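Long-range contact in polymerase X (Deinococcus radiodurans, PDB 2W9M), which probably catalyses template-directed DNA synthesis as a family X polymerase and carries a zinc-binding PHP domain alongside its polymerase part: residues Ala89-Pro94 against Ala368-Gly373. Sequence-based numbering, arbitrary orientation.
Sequences AGQLPP and AYYANG
Gln-91 reaches from helix 83-91 into the turn formed by Ala-368 to Gly-373 and presents its amide oxygen to the backbone there. Gln-91 OE1 accepts a hydrogen bond from Tyr-370 N at 2.8 Å; the bond is bent (142° at the hydrogen), and the donor lies somewhat off the carbonyl plane. Tyr-369 N is nearly as near to OE1, but its N-H is poorly aimed. With CG anti to the carbonyl carbon (chi1 -62°) and the chain extended beyond it, the amide is carried over the start of the turn, where Gln-91 CD lies 3.6 Å from Ala-368 CA. The nitrogen end of the same amide meets the Tyr-370 ring at its edge, Gln-91 NE2 in the ring plane and 4.0 Å from Tyr-370 CD1, the two planes being turned 48° apart. Replacing Gln-91 by alanine removes the whole amide and is likely to leave Tyr-370 N without this acceptor and a gap beside Ala-368 and the tyrosine ring. Leu-92 adds one methyl, CD2, set 3.3 Å from Tyr-370 O, while Ala-371 CB rests 4.0 Å from Gln-91 O. The contact thus joins a helix of the polymerase part to the loop between strand 358-364 and helix 376-391 in the PHP domain, beside the zinc site: Ala-371 is near Asp-339, Ala-368 near His-364, and Gly-90 O is hydrogen-bonded to ND1 of the zinc ligand His-428. Helix 10-26 adjoins the contact, its Leu-23 touching Leu-92, and Tyr-370 also touches Leu-24 of that helix and Ala-87 of helix 83-91.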
loop_
_atom_site.group_PDB
_atom_site.type_symbol
_atom_site.label_atom_id
_atom_site.label_comp_id
_atom_site.label_asym_id
_atom_site.label_seq_id
_atom_site.Cartn_x
_atom_site.Cartn_y
_atom_site.Cartn_z
ATOM N N ALA A 89 13.218 8.482 -6.106
ATOM C CA ALA A 89 12.134 8.621 -5.140
ATOM C C ALA A 89 10.797 8.265 -5.778
ATOM O O ALA A 89 9.900 7.748 -5.113
ATOM C CB ALA A 89 12.094 10.031 -4.571
ATOM N N GLY A 90 10.672 8.534 -7.073
ATOM C CA GLY A 90 9.429 8.295 -7.782
ATOM C C GLY A 90 9.306 6.899 -8.365
ATOM O O GLY A 90 8.211 6.473 -8.736
ATOM N N GLN A 91 10.424 6.180 -8.438
ATOM C CA GLN A 91 10.432 4.862 -9.065
ATOM C C GLN A 91 10.460 3.725 -8.055
ATOM O O GLN A 91 9.851 2.673 -8.273
ATOM C CB GLN A 91 11.618 4.739 -10.016
ATOM C CG GLN A 91 11.576 5.729 -11.159
ATOM C CD GLN A 91 12.804 5.646 -12.025
ATOM O OE1 GLN A 91 13.485 4.623 -12.051
ATOM N NE2 GLN A 91 13.102 6.726 -12.738
ATOM N N LEU A 92 11.169 3.939 -6.951
ATOM C CA LEU A 92 11.352 2.898 -5.948
ATOM C C LEU A 92 10.083 2.620 -5.140
ATOM O O LEU A 92 9.240 3.502 -4.969
ATOM C CB LEU A 92 12.514 3.260 -5.022
ATOM C CG LEU A 92 13.891 3.235 -5.695
ATOM C CD1 LEU A 92 14.967 3.723 -4.740
ATOM C CD2 LEU A 92 14.226 1.838 -6.222
ATOM N N PRO A 93 9.939 1.376 -4.656
ATOM C CA PRO A 93 8.794 0.971 -3.836
ATOM C C PRO A 93 8.793 1.721 -2.511
ATOM O O PRO A 93 9.863 2.014 -1.986
ATOM C CB PRO A 93 9.053 -0.517 -3.582
ATOM C CG PRO A 93 10.027 -0.936 -4.627
ATOM C CD PRO A 93 10.872 0.262 -4.888
ATOM N N PRO A 94 7.602 2.022 -1.975
ATOM C CA PRO A 94 7.441 2.756 -0.715
ATOM C C PRO A 94 8.218 2.127 0.439
ATOM O O PRO A 94 8.856 2.840 1.208
ATOM C CB PRO A 94 5.940 2.650 -0.445
ATOM C CG PRO A 94 5.334 2.492 -1.791
ATOM C CD PRO A 94 6.307 1.667 -2.574
ATOM N N ALA A 368 11.899 3.405 -16.051
ATOM C CA ALA A 368 12.158 3.256 -14.624
ATOM C C ALA A 368 13.566 2.715 -14.416
ATOM O O ALA A 368 13.753 1.534 -14.131
ATOM C CB ALA A 368 11.123 2.340 -13.974
ATOM N N TYR A 369 14.551 3.598 -14.554
ATOM C CA TYR A 369 15.958 3.219 -14.519
ATOM C C TYR A 369 16.438 2.767 -13.140
ATOM O O TYR A 369 17.199 1.806 -13.025
ATOM C CB TYR A 369 16.825 4.378 -15.019
ATOM C CG TYR A 369 18.280 4.016 -15.160
ATOM C CD1 TYR A 369 18.784 3.550 -16.366
ATOM C CD2 TYR A 369 19.151 4.131 -14.086
ATOM C CE1 TYR A 369 20.116 3.212 -16.499
ATOM C CE2 TYR A 369 20.486 3.794 -14.209
ATOM C CZ TYR A 369 20.961 3.337 -15.419
ATOM O OH TYR A 369 22.284 2.996 -15.551
ATOM N N TYR A 370 15.994 3.459 -12.097
ATOM C CA TYR A 370 16.450 3.162 -10.745
ATOM C C TYR A 370 15.682 2.005 -10.126
ATOM O O TYR A 370 15.949 1.610 -8.993
ATOM C CB TYR A 370 16.373 4.410 -9.863
ATOM C CG TYR A 370 17.251 5.533 -10.364
ATOM C CD1 TYR A 370 16.742 6.517 -11.201
ATOM C CD2 TYR A 370 18.597 5.593 -10.025
ATOM C CE1 TYR A 370 17.545 7.540 -11.677
ATOM C CE2 TYR A 370 19.409 6.612 -10.494
ATOM C CZ TYR A 370 18.876 7.583 -11.319
ATOM O OH TYR A 370 19.675 8.598 -11.791
ATOM N N ALA A 371 14.734 1.459 -10.881
ATOM C CA ALA A 371 13.957 0.311 -10.427
ATOM C C ALA A 371 14.227 -0.913 -11.301
ATOM O O ALA A 371 13.453 -1.869 -11.303
ATOM C CB ALA A 371 12.486 0.649 -10.420
ATOM N N ASN A 372 15.328 -0.867 -12.049
ATOM C CA ASN A 372 15.753 -1.985 -12.882
ATOM C C ASN A 372 14.716 -2.366 -13.935
ATOM O O ASN A 372 14.428 -3.546 -14.140
ATOM C CB ASN A 372 16.100 -3.193 -12.004
ATOM C CG ASN A 372 16.876 -4.262 -12.752
ATOM O OD1 ASN A 372 17.720 -3.965 -13.599
ATOM N ND2 ASN A 372 16.597 -5.521 -12.431
ATOM N N GLY A 373 14.161 -1.359 -14.600
ATOM C CA GLY A 373 13.147 -1.574 -15.614
ATOM C C GLY A 373 13.648 -2.422 -16.769
ATOM O O GLY A 373 14.841 -2.474 -17.038
#